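Local coordinates for protein mannitol dehydrogenase (Pseudomonas fluorescens, PDB 1LJ8) that binds NAD and probably oxidises mannitol at its second carbon as a mannitol 2-dehydrogenase, at residues E68-K71 against A72-L76; T236-A239 against H240-Q243; S111-A114 against L115-K118. All blocks are in the same frame, centred on the assembly; numbering follows the deposited sequence.

All three contacts are first turns of short helices in the Rossmann domain, each on a different helix: 69-77 for contact 1, 112-119 for contact 3 and 238-248 for contact 2. Contacts 1 and 2 are surface contacts, their centres about 17 Å apart; contact 3 is partly buried, and its centre lies about 34 Å from that of contact 2. Their chemistry follows their place in the fold only in part. Contact 1 opens on a carboxylate that holds the adenosine ribose of NAD and continues into charged pairs. Contacts 2 and 3 both start from a serine N-cap, followed by a water bridge and methyl packing in contact 2, and by an amide-carboxylate bond in contact 3.

Contact 1: E68-K71 against A72-L76. With NAD (nicotinamide-adenine-dinucleotide), chain B.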
loop_
_atom_site.group_PDB
_atom_site.type_symbol
_atom_site.label_atom_id
_atom_site.label_comp_id
_atom_site.label_asym_id
_atom_site.label_seq_id
_atom_site.Cartn_x
_atom_site.Cartn_y
_atom_site.Cartn_z
ATOM N N GLU A 68 -5.953 -15.089 5.936
ATOM C CA GLU A 68 -7.031 -14.111 5.724
ATOM C C GLU A 68 -7.480 -13.946 4.266
ATOM O O GLU A 68 -8.538 -13.373 4.003
ATOM C CB GLU A 68 -6.690 -12.725 6.323
ATOM C CG GLU A 68 -5.219 -12.405 6.521
ATOM C CD GLU A 68 -4.590 -13.141 7.692
ATOM O OE1 GLU A 68 -4.904 -12.821 8.878
ATOM O OE2 GLU A 68 -3.777 -14.046 7.432
ATOM N N ASP A 69 -6.702 -14.461 3.313
ATOM C CA ASP A 69 -7.079 -14.368 1.903
ATOM C C ASP A 69 -8.197 -15.345 1.505
ATOM O O ASP A 69 -8.782 -15.219 0.436
ATOM C CB ASP A 69 -5.851 -14.635 1.019
ATOM C CG ASP A 69 -4.749 -13.606 1.247
ATOM O OD1 ASP A 69 -5.102 -12.432 1.527
ATOM O OD2 ASP A 69 -3.561 -13.945 1.162
ATOM N N ARG A 70 -8.496 -16.325 2.360
ATOM C CA ARG A 70 -9.544 -17.299 2.039
ATOM C C ARG A 70 -10.898 -16.626 1.879
ATOM O O ARG A 70 -11.655 -16.961 0.975
ATOM C CB ARG A 70 -9.642 -18.368 3.148
ATOM C CG ARG A 70 -10.548 -19.596 2.815
ATOM C CD ARG A 70 -10.605 -20.501 4.062
ATOM N NE ARG A 70 -9.248 -20.598 4.583
ATOM C CZ ARG A 70 -8.901 -20.620 5.872
ATOM N NH1 ARG A 70 -9.833 -20.580 6.836
ATOM N NH2 ARG A 70 -7.603 -20.587 6.195
ATOM N N LYS A 71 -11.204 -15.687 2.757
ATOM C CA LYS A 71 -12.493 -14.991 2.669
ATOM C C LYS A 71 -12.585 -14.221 1.356
ATOM O O LYS A 71 -13.630 -14.247 0.723
ATOM C CB LYS A 71 -12.694 -14.022 3.833
ATOM C CG LYS A 71 -14.085 -13.336 3.793
ATOM C CD LYS A 71 -14.427 -12.601 5.080
ATOM C CE LYS A 71 -15.958 -12.304 5.151
ATOM N NZ LYS A 71 -16.433 -11.483 3.982
ATOM N N ALA A 72 -11.507 -13.547 0.941
ATOM C CA ALA A 72 -11.528 -12.817 -0.344
ATOM C C ALA A 72 -11.817 -13.803 -1.516
ATOM O O ALA A 72 -12.640 -13.554 -2.390
ATOM C CB ALA A 72 -10.146 -12.137 -0.574
ATOM N N ARG A 73 -11.108 -14.934 -1.524
ATOM C CA ARG A 73 -11.281 -15.910 -2.579
ATOM C C ARG A 73 -12.733 -16.417 -2.605
ATOM O O ARG A 73 -13.348 -16.484 -3.664
ATOM C CB ARG A 73 -10.273 -17.083 -2.335
ATOM C CG ARG A 73 -10.107 -18.064 -3.512
ATOM C CD ARG A 73 -11.289 -19.090 -3.614
ATOM N NE ARG A 73 -11.572 -19.762 -2.333
ATOM C CZ ARG A 73 -10.880 -20.799 -1.859
ATOM N NH1 ARG A 73 -9.856 -21.305 -2.555
ATOM N NH2 ARG A 73 -11.194 -21.333 -0.673
ATOM N N ASP A 74 -13.264 -16.790 -1.435
ATOM C CA ASP A 74 -14.626 -17.313 -1.370
ATOM C C ASP A 74 -15.651 -16.269 -1.813
ATOM O O ASP A 74 -16.554 -16.586 -2.585
ATOM C CB ASP A 74 -14.966 -17.772 0.049
ATOM C CG ASP A 74 -14.192 -19.028 0.475
ATOM O OD1 ASP A 74 -13.596 -19.695 -0.385
ATOM O OD2 ASP A 74 -14.229 -19.337 1.689
ATOM N N ASP A 75 -15.471 -15.021 -1.376
ATOM C CA ASP A 75 -16.416 -13.958 -1.724
ATOM C C ASP A 75 -16.390 -13.721 -3.220
ATOM O O ASP A 75 -17.460 -13.569 -3.846
ATOM C CB ASP A 75 -16.098 -12.638 -0.994
ATOM C CG ASP A 75 -16.509 -12.654 0.503
ATOM O OD1 ASP A 75 -17.262 -13.547 0.938
ATOM O OD2 ASP A 75 -16.075 -11.741 1.230
ATOM N N LEU A 76 -15.184 -13.664 -3.806
ATOM C CA LEU A 76 -15.109 -13.443 -5.237
ATOM C C LEU A 76 -15.623 -14.679 -6.010
ATOM O O LEU A 76 -16.354 -14.534 -6.987
ATOM C CB LEU A 76 -13.669 -13.126 -5.691
ATOM C CG LEU A 76 -13.100 -11.786 -5.243
ATOM C CD1 LEU A 76 -11.648 -11.690 -5.706
ATOM C CD2 LEU A 76 -13.947 -10.640 -5.814
HETATM P PA NAD B . -5.677 -4.907 2.015
HETATM O O1A NAD B . -5.584 -5.021 3.448
HETATM O O2A NAD B . -6.975 -4.836 1.286
HETATM O O5B NAD B . -4.896 -6.111 1.315
HETATM C C5B NAD B . -3.503 -6.374 1.671
HETATM C C4B NAD B . -3.251 -7.671 0.875
HETATM O O4B NAD B . -1.827 -8.036 1.103
HETATM C C3B NAD B . -4.004 -8.950 1.387
HETATM O O3B NAD B . -4.294 -9.739 0.218
HETATM C C2B NAD B . -2.980 -9.602 2.328
HETATM O O2B NAD B . -3.209 -10.992 2.525
HETATM C C1B NAD B . -1.697 -9.381 1.549
HETATM N N9A NAD B . -0.492 -9.465 2.310
HETATM C C8A NAD B . -0.127 -8.887 3.510
HETATM N N7A NAD B . 1.104 -9.185 3.858
HETATM C C5A NAD B . 1.558 -9.998 2.831
HETATM C C6A NAD B . 2.812 -10.596 2.666
HETATM N N6A NAD B . 3.850 -10.477 3.495
HETATM N N1A NAD B . 3.008 -11.387 1.542
HETATM C C2A NAD B . 1.997 -11.574 0.601
HETATM N N3A NAD B . 0.751 -10.972 0.732
HETATM C C4A NAD B . 0.589 -10.191 1.881
HETATM O O3 NAD B . -4.785 -3.651 1.632
HETATM P PN NAD B . -4.835 -2.653 0.373
HETATM O O1N NAD B . -5.656 -1.490 0.720
HETATM O O2N NAD B . -5.231 -3.446 -0.794
HETATM O O5D NAD B . -3.348 -2.136 0.293
HETATM C C5D NAD B . -2.346 -3.081 -0.058
HETATM C C4D NAD B . -1.171 -2.291 -0.439
HETATM O O4D NAD B . -1.319 -1.575 -1.682
HETATM C C3D NAD B . -0.617 -1.235 0.585
HETATM O O3D NAD B . 0.097 -1.840 1.657
HETATM C C2D NAD B . 0.168 -0.279 -0.291
HETATM O O2D NAD B . 1.516 -0.704 -0.445
HETATM C C1D NAD B . -0.612 -0.305 -1.630
HETATM N N1N NAD B . -1.541 0.826 -1.817
HETATM C C2N NAD B . -2.779 0.972 -1.164
HETATM C C3N NAD B . -3.484 2.129 -1.377
HETATM C C7N NAD B . -4.823 2.320 -0.640
HETATM O O7N NAD B . -5.334 3.449 -0.688
HETATM N N7N NAD B . -5.358 1.352 0.073
HETATM C C4N NAD B . -2.955 3.200 -2.248
HETATM C C5N NAD B . -1.710 2.985 -2.914
HETATM C C6N NAD B . -0.970 1.786 -2.710
HETATM O O HOH W 1 -19.091 -12.643 2.775
#
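Lys71 and Asp75, one helical turn apart, form a salt bridge on the flank of helix 69-77, which follows strand 59-64 of the Rossmann fold and carries the cofactor's ribose-binding aspartate near its start. Among the charged pairs, Lys71 NZ lies 2.8 Å from Asp75 OD2 and uses the syn lone pair of that oxygen. The lysine leaves the helix with CG anti to its backbone N (chi1 -177°) and runs extended until the bend at the last torsion (chi4 -58°) turns NZ to the syn side of Asp75 OD2. A water closes the pair, accepting from Lys71 NZ and donating to Asp75 OD1 at 2.7 Å. Farther round the helix, Arg73 grips its neighbour Asp74 side-on, NE and NH2 both ending on OD1 from the same face of the carboxylate, with NE at 2.8 Å from OD1. Arg73 NH1 turns to Asp110, while Arg70 pairs through NE with Glu109, so both guanidinium groups reach the segment just before helix 112-119. Arg70 touches this turn with its aliphatic CG, 3.9 Å from Arg73 NH2.

The backbone bonds are helical: Arg73 N, Asp74 N and Asp75 N donate to Asp69 O, Arg70 O and Lys71 O.

On the cofactor side, Asp69, buried against Met105 and Leu107 of strand 96-107, holds the adenosine ribose; Glu133 and Asp190 are among the other residues hydrogen-bonded to NAD. Asp69 OD2 accepts from Arg66 N, which would fix the rotation of the carboxylate, and OD1 takes both ribose hydroxyls: NAD O3B at 3.1 Å and NAD O2B at 2.6 Å from Asp69 OD1.

Contact 2: T236-A239 against H240-Q243; sequences TSTA and HRLQ
Ser237 OG accepts from His240 N at 3.2 Å, with an N-H...O angle of 165°. The same oxygen lies 3.3 Å from His240 CD2, meeting the imidazole obliquely as well as its backbone N-H. The serine's chi1 of 63° sets OG between its own backbone N and carbonyl carbon, where it meets His240 N-H.

Beside it, Thr238 and Leu242 lie alongside each other and point the same way, the threonine methyl CG2 resting 3.6 Å from Leu242 CD1. Thr238 CG2 also comes obliquely to the Arg241 guanidinium, 3.7 Å from NH2. On its other branch Thr238 OG1 is 2.9 Å from a water that accepts from Arg241 NE, lying at the edge of the guanidinium and in its plane.

Ser237 is the N-cap of helix 238-248 in the Rossmann domain, and regular helical bonds begin at once, Arg241 N to Ser237 O and Leu242 N to Thr238 O at 2.8 Å. Putting an alanine here removes OG, which would probably leave His240 N-H without its side-chain cap and the first helical turn less firmly held.

Farther out, the buried His240 is held by NE2, which bonds to Ala368 O, and its ring packs on Leu88 and Gln370; it thereby joins the helix to a loop from the C-terminal part of the chain. Just before the cap, Thr236 is fixed by OG1 bonding to Pro255 O and by packing on Trp254; its side chain lies about 8 Å from the bound NAD.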
loop_
_atom_site.group_PDB
_atom_site.type_symbol
_atom_site.label_atom_id
_atom_site.label_comp_id
_atom_site.label_asym_id
_atom_site.label_seq_id
_atom_site.Cartn_x
_atom_site.Cartn_y
_atom_site.Cartn_z
ATOM N N THR A 236 -13.433 -2.091 2.732
ATOM C CA THR A 236 -14.850 -2.215 2.472
ATOM C C THR A 236 -15.506 -2.618 3.793
ATOM O O THR A 236 -15.556 -3.763 4.156
ATOM C CB THR A 236 -15.120 -3.271 1.392
ATOM O OG1 THR A 236 -14.625 -2.753 0.136
ATOM C CG2 THR A 236 -16.650 -3.570 1.269
ATOM N N SER A 237 -15.999 -1.632 4.510
ATOM C CA SER A 237 -16.687 -1.899 5.780
ATOM C C SER A 237 -18.144 -2.288 5.433
ATOM O O SER A 237 -18.609 -2.199 4.282
ATOM C CB SER A 237 -16.677 -0.610 6.586
ATOM O OG SER A 237 -17.432 0.333 5.835
ATOM N N THR A 238 -18.888 -2.739 6.436
ATOM C CA THR A 238 -20.264 -3.075 6.183
ATOM C C THR A 238 -21.032 -1.875 5.659
ATOM O O THR A 238 -21.867 -1.998 4.773
ATOM C CB THR A 238 -20.928 -3.583 7.475
ATOM O OG1 THR A 238 -20.275 -4.786 7.851
ATOM C CG2 THR A 238 -22.399 -3.854 7.262
ATOM N N ALA A 239 -20.769 -0.703 6.219
ATOM C CA ALA A 239 -21.489 0.477 5.761
ATOM C C ALA A 239 -21.218 0.743 4.273
ATOM O O ALA A 239 -22.132 1.088 3.525
ATOM C CB ALA A 239 -21.066 1.694 6.593
ATOM N N HIS A 240 -19.957 0.601 3.859
ATOM C CA HIS A 240 -19.642 0.819 2.427
ATOM C C HIS A 240 -20.426 -0.173 1.565
ATOM O O HIS A 240 -21.019 0.176 0.540
ATOM C CB HIS A 240 -18.126 0.674 2.225
ATOM C CG HIS A 240 -17.369 1.944 2.486
ATOM N ND1 HIS A 240 -17.557 3.074 1.714
ATOM C CD2 HIS A 240 -16.418 2.269 3.398
ATOM C CE1 HIS A 240 -16.756 4.037 2.136
ATOM N NE2 HIS A 240 -16.058 3.582 3.160
ATOM N N ARG A 241 -20.478 -1.431 1.997
ATOM C CA ARG A 241 -21.194 -2.450 1.224
ATOM C C ARG A 241 -22.695 -2.170 1.191
ATOM O O ARG A 241 -23.356 -2.297 0.157
ATOM C CB ARG A 241 -20.904 -3.845 1.835
ATOM C CG ARG A 241 -21.744 -4.986 1.268
ATOM C CD ARG A 241 -21.357 -6.338 1.912
ATOM N NE ARG A 241 -21.711 -6.489 3.345
ATOM C CZ ARG A 241 -22.935 -6.653 3.845
ATOM N NH1 ARG A 241 -24.013 -6.684 3.065
ATOM N NH2 ARG A 241 -23.084 -6.848 5.165
ATOM N N LEU A 242 -23.255 -1.763 2.328
ATOM C CA LEU A 242 -24.665 -1.482 2.383
ATOM C C LEU A 242 -25.030 -0.259 1.558
ATOM O O LEU A 242 -26.119 -0.207 0.967
ATOM C CB LEU A 242 -25.115 -1.285 3.852
ATOM C CG LEU A 242 -25.010 -2.558 4.709
ATOM C CD1 LEU A 242 -25.430 -2.233 6.160
ATOM C CD2 LEU A 242 -25.917 -3.655 4.156
ATOM N N GLN A 243 -24.120 0.711 1.490
ATOM C CA GLN A 243 -24.412 1.933 0.727
ATOM C C GLN A 243 -24.580 1.563 -0.763
ATOM O O GLN A 243 -25.433 2.101 -1.472
ATOM C CB GLN A 243 -23.272 2.943 0.896
ATOM C CG GLN A 243 -23.486 4.226 0.103
ATOM C CD GLN A 243 -22.352 5.245 0.274
ATOM O OE1 GLN A 243 -21.170 4.897 0.541
ATOM N NE2 GLN A 243 -22.700 6.517 0.114
HETATM O O HOH W 2 -19.705 -6.675 5.685
#

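Contact 3: S111-A114 against L115-K118; sequences SAQA and LIDK
The backbone enters helix 112-119 through a weak bond from Leu115 N to Ser111 O, 3.4 Å, and then settles into regular i to i+4 bonds, with Ile116 N 3.0 Å from Ala112 O and Asp117 N 2.8 Å from Gln113 O. Ser111 turns OG to Ala114 N, accepting at 2.9 Å.

Across the turn, Gln113 NE2 donates to Asp117 OD1 at 2.9 Å, with an N-H...O angle of 160°. The carboxylate oxygen lies in the plane of the amide, but the amide nitrogen stands above the carboxylate plane. Gln113 starts with CG anti to the backbone N, and the bend at chi2 (60°) brings NE2 to Asp117 OD1, the two side chains crossing at about a right angle. Gln175 of helix 165-178 joins both groups: its OE1 accepts from Gln113 NE2, and its NE2 donates to Asp117 OD1. Gln113 NE2 and Asp117 OD1 thus each take part in two hydrogen bonds.

The Gln113 side chain also crosses that of Ile116 obliquely, Gln113 OE1 3.7 Å from Ile116 CD1 and Gln113 NE2 3.8 Å from Ile116 CG2. Ile116 itself packs on Phe168 and Ala171 of helix 165-178, and Leu115 reaches Phe168 as well as Val63 of strand 59-64. The arrangement is that of a serine N-capped helix of a Rossmann domain, packed against both strand 59-64 of the sheet and helix 165-178.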
loop_
_atom_site.group_PDB
_atom_site.type_symbol
_atom_site.label_atom_id
_atom_site.label_comp_id
_atom_site.label_asym_id
_atom_site.label_seq_id
_atom_site.Cartn_x
_atom_site.Cartn_y
_atom_site.Cartn_z
ATOM N N SER A 111 -2.638 -25.704 -2.052
ATOM C CA SER A 111 -1.589 -26.457 -2.729
ATOM C C SER A 111 -0.436 -25.530 -3.113
ATOM O O SER A 111 -0.600 -24.688 -4.004
ATOM C CB SER A 111 -2.109 -27.106 -4.014
ATOM O OG SER A 111 -1.045 -27.620 -4.800
ATOM N N ALA A 112 0.712 -25.710 -2.481
ATOM C CA ALA A 112 1.879 -24.896 -2.830
ATOM C C ALA A 112 2.249 -25.160 -4.295
ATOM O O ALA A 112 2.518 -24.229 -5.059
ATOM C CB ALA A 112 3.060 -25.241 -1.930
ATOM N N GLN A 113 2.213 -26.427 -4.725
ATOM C CA GLN A 113 2.623 -26.727 -6.103
ATOM C C GLN A 113 1.688 -26.178 -7.188
ATOM O O GLN A 113 2.155 -25.804 -8.285
ATOM C CB GLN A 113 2.829 -28.260 -6.303
ATOM C CG GLN A 113 3.524 -28.597 -7.652
ATOM C CD GLN A 113 4.918 -27.945 -7.782
ATOM O OE1 GLN A 113 5.719 -27.952 -6.851
ATOM N NE2 GLN A 113 5.200 -27.384 -8.962
ATOM N N ALA A 114 0.377 -26.133 -6.900
ATOM C CA ALA A 114 -0.587 -25.594 -7.866
ATOM C C ALA A 114 -0.248 -24.110 -8.085
ATOM O O ALA A 114 -0.344 -23.621 -9.195
ATOM C CB ALA A 114 -2.021 -25.712 -7.333
ATOM N N LEU A 115 0.129 -23.417 -7.023
ATOM C CA LEU A 115 0.488 -21.996 -7.151
ATOM C C LEU A 115 1.809 -21.835 -7.926
ATOM O O LEU A 115 1.951 -20.940 -8.777
ATOM C CB LEU A 115 0.600 -21.412 -5.763
ATOM C CG LEU A 115 0.941 -19.950 -5.626
ATOM C CD1 LEU A 115 0.114 -19.142 -6.682
ATOM C CD2 LEU A 115 0.623 -19.529 -4.134
ATOM N N ILE A 116 2.793 -22.682 -7.620
ATOM C CA ILE A 116 4.078 -22.649 -8.346
ATOM C C ILE A 116 3.800 -22.909 -9.836
ATOM O O ILE A 116 4.327 -22.214 -10.729
ATOM C CB ILE A 116 5.092 -23.713 -7.778
ATOM C CG1 ILE A 116 5.457 -23.337 -6.332
ATOM C CG2 ILE A 116 6.365 -23.818 -8.684
ATOM C CD1 ILE A 116 6.223 -24.474 -5.575
ATOM N N ASP A 117 2.936 -23.896 -10.114
ATOM C CA ASP A 117 2.605 -24.224 -11.513
ATOM C C ASP A 117 1.980 -23.033 -12.237
ATOM O O ASP A 117 2.266 -22.785 -13.408
ATOM C CB ASP A 117 1.611 -25.393 -11.598
ATOM C CG ASP A 117 2.263 -26.747 -11.284
ATOM O OD1 ASP A 117 3.499 -26.827 -11.306
ATOM O OD2 ASP A 117 1.509 -27.724 -11.024
ATOM N N LYS A 118 1.085 -22.349 -11.545
ATOM C CA LYS A 118 0.423 -21.169 -12.144
ATOM C C LYS A 118 1.477 -20.093 -12.440
ATOM O O LYS A 118 1.517 -19.540 -13.540
ATOM C CB LYS A 118 -0.620 -20.605 -11.157
ATOM C CG LYS A 118 -1.292 -19.279 -11.644
ATOM C CD LYS A 118 -2.039 -19.449 -12.981
ATOM C CE LYS A 118 -3.299 -20.311 -12.830
ATOM N NZ LYS A 118 -4.020 -20.421 -14.152
#